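Local coordinates for MutT/nudix family protein (Shewanella oneidensis, PDB 3GZ8) that binds ADP-ribose through its Nudix domain and, with a winged-helix domain absent from this chain, regulates transcription of NAD metabolism genes, at residues Gln35-Leu40 against Trp131-Val136; Gln21-Asp26 against Gly58-Thr63; Pro85-Leu90 against Tyr109-Ser114. All coordinates share one frame; numbering follows the deposited sequence.

Interaction 1: Gln35-Leu40 against Trp131-Val136; sequences QQLKVL and WPLADV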
# COMPACT_ATOMS: atom_id res chain seq x y z
N GLN A 35 -3.87 29.82 15.73
CA GLN A 35 -5.10 29.84 14.92
C GLN A 35 -4.93 29.23 13.51
O GLN A 35 -5.94 28.94 12.83
CB GLN A 35 -5.67 31.26 14.81
CG GLN A 35 -5.78 32.05 16.14
CD GLN A 35 -6.27 33.51 15.92
OE1 GLN A 35 -5.62 34.32 15.22
NE2 GLN A 35 -7.41 33.84 16.53
N GLN A 36 -3.68 28.99 13.10
CA GLN A 36 -3.34 28.60 11.72
C GLN A 36 -3.26 27.08 11.40
O GLN A 36 -2.61 26.32 12.13
CB GLN A 36 -2.02 29.25 11.32
CG GLN A 36 -2.05 30.73 11.04
CD GLN A 36 -0.79 31.18 10.27
OE1 GLN A 36 0.28 31.34 10.86
NE2 GLN A 36 -0.93 31.39 8.95
N LEU A 37 -3.87 26.66 10.30
CA LEU A 37 -3.68 25.30 9.77
C LEU A 37 -2.25 25.03 9.24
O LEU A 37 -1.81 25.58 8.23
CB LEU A 37 -4.72 24.97 8.68
CG LEU A 37 -4.73 23.53 8.15
CD1 LEU A 37 -5.16 22.53 9.21
CD2 LEU A 37 -5.61 23.42 6.96
N LYS A 38 -1.53 24.16 9.93
CA LYS A 38 -0.18 23.86 9.52
C LYS A 38 0.04 22.37 9.23
O LYS A 38 -0.66 21.50 9.77
CB LYS A 38 0.82 24.38 10.54
CG LYS A 38 0.70 25.86 10.79
CD LYS A 38 1.61 26.34 11.91
CE LYS A 38 1.55 27.86 12.04
NZ LYS A 38 2.64 28.36 12.91
N VAL A 39 1.01 22.10 8.35
CA VAL A 39 1.39 20.75 8.00
C VAL A 39 2.88 20.60 8.29
O VAL A 39 3.65 21.55 8.09
CB VAL A 39 1.05 20.41 6.50
CG1 VAL A 39 1.92 21.19 5.56
CG2 VAL A 39 1.19 18.90 6.22
N LEU A 40 3.25 19.41 8.77
CA LEU A 40 4.63 19.07 9.18
C LEU A 40 5.45 18.62 7.99
O LEU A 40 5.11 17.63 7.34
CB LEU A 40 4.61 17.92 10.21
CG LEU A 40 5.92 17.53 10.89
CD1 LEU A 40 6.47 18.67 11.78
CD2 LEU A 40 5.65 16.28 11.72
N TRP A 131 4.66 24.18 8.61
CA TRP A 131 4.39 25.22 7.64
C TRP A 131 2.90 25.49 7.52
O TRP A 131 2.11 24.55 7.42
CB TRP A 131 4.90 24.78 6.27
CG TRP A 131 6.41 24.76 6.13
CD1 TRP A 131 7.24 23.71 6.37
CD2 TRP A 131 7.25 25.85 5.71
NE1 TRP A 131 8.55 24.07 6.13
CE2 TRP A 131 8.59 25.38 5.73
CE3 TRP A 131 7.01 27.18 5.33
CZ2 TRP A 131 9.68 26.18 5.35
CZ3 TRP A 131 8.10 27.99 4.96
CH2 TRP A 131 9.42 27.48 4.97
N PRO A 132 2.49 26.77 7.49
CA PRO A 132 1.10 27.14 7.17
C PRO A 132 0.71 26.54 5.81
O PRO A 132 1.52 26.61 4.87
CB PRO A 132 1.15 28.68 7.07
CG PRO A 132 2.33 29.08 7.92
CD PRO A 132 3.35 27.96 7.72
N LEU A 133 -0.50 25.98 5.69
CA LEU A 133 -0.85 25.21 4.50
C LEU A 133 -0.75 26.01 3.21
O LEU A 133 -0.22 25.52 2.20
CB LEU A 133 -2.23 24.53 4.61
CG LEU A 133 -2.70 23.62 3.46
CD1 LEU A 133 -1.78 22.45 3.25
CD2 LEU A 133 -4.13 23.12 3.62
N ALA A 134 -1.21 27.26 3.25
CA ALA A 134 -1.21 28.10 2.06
C ALA A 134 0.19 28.20 1.46
O ALA A 134 0.33 28.07 0.25
CB ALA A 134 -1.79 29.49 2.35
N ASP A 135 1.21 28.39 2.29
CA ASP A 135 2.62 28.43 1.83
C ASP A 135 3.04 27.14 1.14
O ASP A 135 3.84 27.16 0.22
CB ASP A 135 3.61 28.69 2.97
CG ASP A 135 3.22 29.88 3.87
OD1 ASP A 135 2.45 30.79 3.44
OD2 ASP A 135 3.70 29.91 5.03
N VAL A 136 2.50 26.01 1.61
CA VAL A 136 2.92 24.70 1.10
C VAL A 136 2.49 24.44 -0.33
O VAL A 136 3.24 23.84 -1.12
CB VAL A 136 2.46 23.54 2.05
CG1 VAL A 136 2.59 22.20 1.38
CG2 VAL A 136 3.26 23.56 3.33
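Val-39 and Trp-131 form an antiparallel hydrogen-bonded pair, and one step on, Lys-38 and Pro-132 form a non-hydrogen-bonded pair with CA atoms 4.2 Å apart. Two bonds close the first pair: Val-39 N reaches Trp-131 O at 2.8 Å, and Trp-131 N reaches Val-39 O at 2.9 Å. Pro-132, which has no N-H, falls at a position where none is needed for the ladder, and stands at the N-cap position of helix 133-137. One residue on, Leu-133 N donates to Leu-37 O at 2.9 Å.

Side chains close the angle between strand and helix. Leu-37 and Leu-133 run side by side in the same direction and meet through their CD2 methyls at 3.7 Å. In both, CG lies opposite the backbone N (chi1 -174° and -176°), consistent with their running alongside one another. Val-39 meets Val-136 at about a right angle, its CG1 lying 3.5 Å from Val-136 CG2. On the opposite side from these apolar pairs, Lys-38 lays its CG 3.9 Å from Pro-132 CA while its amine leads away, and the amide NE2 of Gln-36 rests loosely against Pro-132 CB. Trp-131 leaves the contact beyond CB; its indole packs edge-to-face on Trp-53 and receives Lys-129 in a cation-pi interaction. Leu-133 and Val-136 also touch Ile-149 of helix 145-156.

The chemistry thus divides: backbone bonds fix the register of the strands, whereas leucine and valine methyls seat the start of the helix. Because Leu-133 N is spent on Leu-37 O, the sheet itself satisfies an amide at the helix N-terminus, which joins the two elements directly.

Interaction 2: Gln21-Asp26 against Gly58-Thr63; sequences QLLTVD and GFIDET. With APR (adenosine-5-diphosphoribose), chain E.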
# COMPACT_ATOMS: atom_id res chain seq x y z
N GLN A 21 9.71 -3.85 -5.94
CA GLN A 21 9.43 -2.43 -6.13
C GLN A 21 9.87 -1.70 -4.86
O GLN A 21 10.17 -2.35 -3.86
CB GLN A 21 7.93 -2.26 -6.37
CG GLN A 21 7.46 -2.85 -7.70
CD GLN A 21 7.22 -4.35 -7.68
OE1 GLN A 21 6.76 -4.90 -6.68
NE2 GLN A 21 7.53 -5.01 -8.78
N LEU A 22 9.92 -0.37 -4.90
CA LEU A 22 10.18 0.40 -3.67
C LEU A 22 8.92 0.48 -2.86
O LEU A 22 7.84 0.69 -3.40
CB LEU A 22 10.64 1.83 -3.96
CG LEU A 22 11.93 2.13 -4.73
CD1 LEU A 22 12.38 3.51 -4.28
CD2 LEU A 22 13.06 1.12 -4.50
N LEU A 23 9.07 0.34 -1.55
CA LEU A 23 7.95 0.32 -0.64
C LEU A 23 8.22 1.31 0.46
O LEU A 23 9.23 1.20 1.16
CB LEU A 23 7.83 -1.07 -0.07
CG LEU A 23 6.60 -1.60 0.66
CD1 LEU A 23 5.29 -0.84 0.33
CD2 LEU A 23 6.48 -3.09 0.27
N THR A 24 7.33 2.28 0.61
CA THR A 24 7.54 3.35 1.57
C THR A 24 6.26 3.70 2.30
O THR A 24 5.18 3.21 1.94
CB THR A 24 8.11 4.62 0.90
OG1 THR A 24 7.25 5.04 -0.17
CG2 THR A 24 9.52 4.39 0.32
N VAL A 25 6.40 4.51 3.35
CA VAL A 25 5.27 5.13 4.02
C VAL A 25 5.48 6.63 4.02
O VAL A 25 6.62 7.09 3.90
CB VAL A 25 5.06 4.62 5.46
CG1 VAL A 25 4.89 3.12 5.49
CG2 VAL A 25 6.18 5.06 6.38
N ASP A 26 4.40 7.40 4.14
CA ASP A 26 4.49 8.86 4.26
C ASP A 26 3.43 9.29 5.25
O ASP A 26 2.44 8.58 5.44
CB ASP A 26 4.22 9.53 2.92
CG ASP A 26 5.43 9.54 2.01
OD1 ASP A 26 6.46 10.16 2.37
OD2 ASP A 26 5.36 8.96 0.92
N GLY A 58 9.52 7.17 4.62
CA GLY A 58 10.65 6.27 4.65
C GLY A 58 10.39 4.81 4.36
O GLY A 58 9.26 4.40 4.04
N PHE A 59 11.46 4.03 4.49
CA PHE A 59 11.44 2.61 4.19
C PHE A 59 11.21 1.75 5.41
O PHE A 59 11.59 2.10 6.55
CB PHE A 59 12.77 2.21 3.55
CG PHE A 59 13.00 2.84 2.21
CD1 PHE A 59 12.51 2.23 1.06
CD2 PHE A 59 13.71 4.04 2.11
CE1 PHE A 59 12.73 2.79 -0.18
CE2 PHE A 59 13.92 4.63 0.88
CZ PHE A 59 13.44 4.00 -0.29
N ILE A 60 10.62 0.60 5.16
CA ILE A 60 10.38 -0.39 6.19
C ILE A 60 11.69 -0.92 6.72
O ILE A 60 12.61 -1.19 5.96
CB ILE A 60 9.52 -1.55 5.63
CG1 ILE A 60 8.11 -1.03 5.30
CG2 ILE A 60 9.49 -2.75 6.60
CD1 ILE A 60 7.35 -1.98 4.38
N ASP A 61 11.81 -1.09 8.03
CA ASP A 61 13.00 -1.73 8.58
C ASP A 61 12.55 -3.03 9.27
O ASP A 61 12.09 -3.00 10.41
CB ASP A 61 13.70 -0.77 9.54
CG ASP A 61 15.03 -1.31 10.08
OD1 ASP A 61 15.20 -2.55 10.18
OD2 ASP A 61 15.90 -0.47 10.43
N GLU A 62 12.65 -4.15 8.56
CA GLU A 62 12.19 -5.45 9.10
C GLU A 62 12.87 -5.87 10.42
O GLU A 62 12.39 -6.75 11.12
CB GLU A 62 12.39 -6.58 8.10
CG GLU A 62 11.57 -6.46 6.84
CD GLU A 62 11.83 -7.62 5.91
OE1 GLU A 62 12.14 -8.71 6.41
OE2 GLU A 62 11.70 -7.46 4.68
N THR A 63 13.99 -5.22 10.72
CA THR A 63 14.76 -5.42 11.94
C THR A 63 13.95 -5.04 13.16
O THR A 63 14.13 -5.64 14.22
CB THR A 63 16.07 -4.60 11.82
OG1 THR A 63 17.09 -5.40 11.19
CG2 THR A 63 16.55 -4.03 13.14
N1 APR E . 15.01 0.02 0.63
C2 APR E . 15.42 0.20 1.91
N3 APR E . 16.25 1.19 2.28
C4 APR E . 16.73 2.07 1.35
C5 APR E . 16.31 1.93 -0.05
C6 APR E . 15.41 0.82 -0.39
N6 APR E . 15.01 0.65 -1.68
N7 APR E . 16.91 2.90 -0.75
C8 APR E . 17.65 3.63 0.14
N9 APR E . 17.55 3.12 1.38
C1' APR E . 18.22 3.65 2.59
C2' APR E . 19.59 4.20 2.26
O2' APR E . 20.45 3.99 3.40
C3' APR E . 19.38 5.69 2.12
O3' APR E . 20.55 6.43 2.49
O4' APR E . 17.46 4.73 3.10
C4' APR E . 18.22 5.93 3.07
C5' APR E . 17.27 7.00 2.61
O5' APR E . 16.37 7.22 3.70
PA APR E . 15.33 8.44 3.57
O1A APR E . 16.07 9.72 3.19
O2A APR E . 14.50 8.40 4.81
O3A APR E . 14.53 7.81 2.32
PB APR E . 13.75 8.72 1.24
O1B APR E . 14.70 9.09 0.15
O2B APR E . 13.01 9.72 2.08
O5D APR E . 12.72 7.73 0.50
C5D APR E . 11.38 7.61 0.99
O4D APR E . 10.43 7.93 -1.20
O1D APR E . 8.85 7.32 -2.82
C1D APR E . 9.20 8.28 -1.82
O2D APR E . 7.25 9.38 -0.95
C2D APR E . 8.20 8.33 -0.69
O3D APR E . 8.84 9.86 1.14
C3D APR E . 9.02 8.55 0.59
C4D APR E . 10.47 8.47 0.12
O HOH W 1 10.63 -0.82 2.30
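Phe-59 is sandwiched between Thr-24 and the adenine of the bound ADP-ribose, and this is the dense part of the contact. Thr-24 CG2 sits over one ring face, 3.9 Å from the Phe-59 centroid and 22° off the normal, a CH-pi contact. Over the other face lies the adenine, its C5 3.5 Å above the ring plane and over its centre. Leu-22 comes to the ring edge through CD1, and its other methyl, CD2, approaches the adenine N6. With CG anti to the carbonyl carbon (chi1 -66°), Phe-59 holds its ring beside Thr-24, the two side chains pointing the same way. Thr-24 OG1 is engaged by Thr-106 and by the carbonyl of Val-105.

Strands 22-33 and 53-59 pair antiparallel here within the Nudix-domain sheet, and the ligand lies along this pairing. Val-25 N donates to Gly-58 O at 2.9 Å; Gly-58 N returns a bond to Val-25 O at 3.0 Å. Next along strand 22-33, Asp-26 grips the terminal ribose with both oxygens, OD1 accepting from O3D and OD2 from O2D, each at 2.7 Å. Asp-26 OD2 is additionally bonded to Thr-106.

Past Phe-59 the chains separate and the fit slackens. A water bridges the divergence, donating to Leu-23 O at 2.7 Å and accepting from Ile-60 N, while Leu-23 CG and Ile-60 CD1 keep a single apolar touch at 3.8 Å. Beyond them, residues 61-63 turn from strand 22-33 toward more exposed surroundings, where Glu-62 forms a salt bridge with Lys-19 of the second subunit.

Interaction 3: Pro85-Leu90 against Tyr109-Ser114; sequences PYIEQL and YTALMS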
# COMPACT_ATOMS: atom_id res chain seq x y z
N PRO A 85 -1.28 11.69 18.12
CA PRO A 85 -2.21 11.03 19.03
C PRO A 85 -2.82 9.76 18.44
O PRO A 85 -3.28 8.89 19.19
CB PRO A 85 -3.29 12.10 19.25
CG PRO A 85 -3.22 12.95 18.09
CD PRO A 85 -1.81 13.00 17.69
N TYR A 86 -2.81 9.65 17.12
CA TYR A 86 -3.31 8.48 16.40
C TYR A 86 -2.70 8.58 15.02
O TYR A 86 -2.07 9.59 14.71
CB TYR A 86 -4.85 8.48 16.31
CG TYR A 86 -5.43 9.58 15.44
CD1 TYR A 86 -5.65 9.37 14.07
CD2 TYR A 86 -5.76 10.83 15.97
CE1 TYR A 86 -6.18 10.37 13.25
CE2 TYR A 86 -6.29 11.84 15.18
CZ TYR A 86 -6.49 11.61 13.82
OH TYR A 86 -7.01 12.58 13.02
N ILE A 87 -2.87 7.55 14.20
CA ILE A 87 -2.43 7.62 12.80
C ILE A 87 -3.48 6.85 11.98
O ILE A 87 -3.91 5.75 12.38
CB ILE A 87 -0.95 7.10 12.63
CG1 ILE A 87 -0.30 7.60 11.35
CG2 ILE A 87 -0.84 5.57 12.66
CD1 ILE A 87 -0.05 9.09 11.28
N GLU A 88 -3.97 7.45 10.90
CA GLU A 88 -4.91 6.74 10.04
C GLU A 88 -4.45 6.73 8.61
O GLU A 88 -3.83 7.67 8.11
CB GLU A 88 -6.37 7.25 10.18
CG GLU A 88 -6.68 8.51 9.43
CD GLU A 88 -8.17 8.89 9.48
OE1 GLU A 88 -8.68 9.49 8.50
OE2 GLU A 88 -8.84 8.58 10.48
N GLN A 89 -4.74 5.62 7.96
CA GLN A 89 -4.32 5.38 6.62
C GLN A 89 -5.10 6.30 5.75
O GLN A 89 -6.30 6.43 5.95
CB GLN A 89 -4.60 3.94 6.24
CG GLN A 89 -3.63 3.42 5.22
CD GLN A 89 -3.74 1.95 5.06
OE1 GLN A 89 -3.05 1.19 5.74
NE2 GLN A 89 -4.62 1.53 4.20
N LEU A 90 -4.42 6.97 4.83
CA LEU A 90 -5.06 7.94 3.93
C LEU A 90 -5.30 7.33 2.55
O LEU A 90 -6.43 7.23 2.11
CB LEU A 90 -4.22 9.21 3.82
CG LEU A 90 -4.69 10.28 2.82
CD1 LEU A 90 -6.07 10.84 3.14
CD2 LEU A 90 -3.71 11.37 2.81
N TYR A 109 -0.30 8.12 5.39
CA TYR A 109 -1.10 8.23 6.58
C TYR A 109 -1.36 9.70 6.89
O TYR A 109 -0.70 10.58 6.33
CB TYR A 109 -0.36 7.61 7.74
CG TYR A 109 -0.31 6.11 7.69
CD1 TYR A 109 -1.23 5.34 8.41
CD2 TYR A 109 0.64 5.45 6.92
CE1 TYR A 109 -1.19 3.95 8.36
CE2 TYR A 109 0.70 4.06 6.87
CZ TYR A 109 -0.21 3.33 7.58
OH TYR A 109 -0.14 1.97 7.49
N THR A 110 -2.30 9.97 7.79
CA THR A 110 -2.64 11.32 8.10
C THR A 110 -3.13 11.44 9.54
O THR A 110 -3.68 10.49 10.10
CB THR A 110 -3.70 11.89 7.09
OG1 THR A 110 -3.88 13.29 7.32
CG2 THR A 110 -5.06 11.21 7.25
N ALA A 111 -2.90 12.58 10.16
CA ALA A 111 -3.59 12.86 11.39
C ALA A 111 -3.81 14.35 11.53
O ALA A 111 -3.06 15.15 10.97
CB ALA A 111 -2.82 12.30 12.60
N LEU A 112 -4.86 14.71 12.27
CA LEU A 112 -5.04 16.06 12.76
C LEU A 112 -4.75 16.03 14.25
O LEU A 112 -5.26 15.13 14.94
CB LEU A 112 -6.47 16.54 12.50
CG LEU A 112 -6.89 17.86 13.14
CD1 LEU A 112 -6.10 19.04 12.52
CD2 LEU A 112 -8.45 18.07 13.06
N MET A 113 -3.96 16.98 14.76
CA MET A 113 -3.48 16.91 16.14
C MET A 113 -3.12 18.28 16.73
O MET A 113 -3.08 19.28 16.01
CB MET A 113 -2.21 16.05 16.18
CG MET A 113 -1.14 16.56 15.21
SD MET A 113 0.43 15.71 15.19
CE MET A 113 0.92 15.81 16.91
N SER A 114 -2.86 18.32 18.04
CA SER A 114 -2.39 19.53 18.70
C SER A 114 -0.93 19.72 18.40
O SER A 114 -0.21 18.76 18.15
CB SER A 114 -2.62 19.47 20.20
OG SER A 114 -3.98 19.15 20.47
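Two tyrosine rings, Tyr-86 and Tyr-109, each present a face to an aliphatic group of the facing segment. Over one face of Tyr-86 lies Ala-111 CB, 4.1 Å from the ring centroid and 20° off its normal, a CH-pi contact set toward the rim; the carbonyl oxygens of Thr-110 and Leu-112 approach the ring obliquely. Tyr-86 CG lies between the backbone N and the carbonyl carbon (chi1 68°), which lays the ring along strand 104-113 and brings its hydroxyl to Leu-112, whose N-H donates to OH at 3.1 Å in an almost straight line (179°).

Over one face of Tyr-109 sits Gln-89 CG, again offset toward the rim, while Ile-87 CG1 and Glu-88 O approach obliquely. Ile-87 crosses Tyr-109 at about a right angle, its CG1 3.6 Å from Tyr-109 CB; Leu-68 and Val-72 of helix 68-80 also pack on this tyrosine. A serine in place of Tyr-109 would probably open a gap between helix 68-80 and the hairpin, leaving the Gln-89 methylenes without the ring they lie on and Ile-87 with little more than the CB to rest against.

Glu-88 and Thr-110 supply the backbone pairing, with Thr-110 N bonded to Glu-88 O at 2.8 Å and Glu-88 N to Thr-110 O at 3.2 Å. Their side chains run alongside each other, CG to CG2 at 3.8 Å, before Glu-88 goes on to a salt bridge with Arg-155 and Thr-110 OG1 to the carbonyl of Val-28. At the far end Pro-85 CD presses on Met-113 CB at 3.4 Å. The arrangement is the open end of an antiparallel beta hairpin, strands 88-95 and 104-113, in the Nudix-domain sheet.

All three interactions tie strands of one mixed sheet. Interactions 1 and 2 use different strands of it, although strand 36-44 of the first is a neighbour of both strands of the second; their centres are about 27 Å apart, on opposite sides of the chain's centre. All the touching residues of interaction 2 are buried, and several bind the ligand; interactions 1 and 3 are only partly buried and have no direct ligand contact. Interaction 3 meets interaction 2 where Asp-26 O lies 2.8 Å from Tyr-109 N, probably a hydrogen bond between parallel strands 22-33 and 104-113. Chemistry follows place: aliphatic methyls in interaction 1, a phenylalanine face against adenine and a sugar-binding carboxylate in 2, tyrosine faces on aliphatic groups in 3.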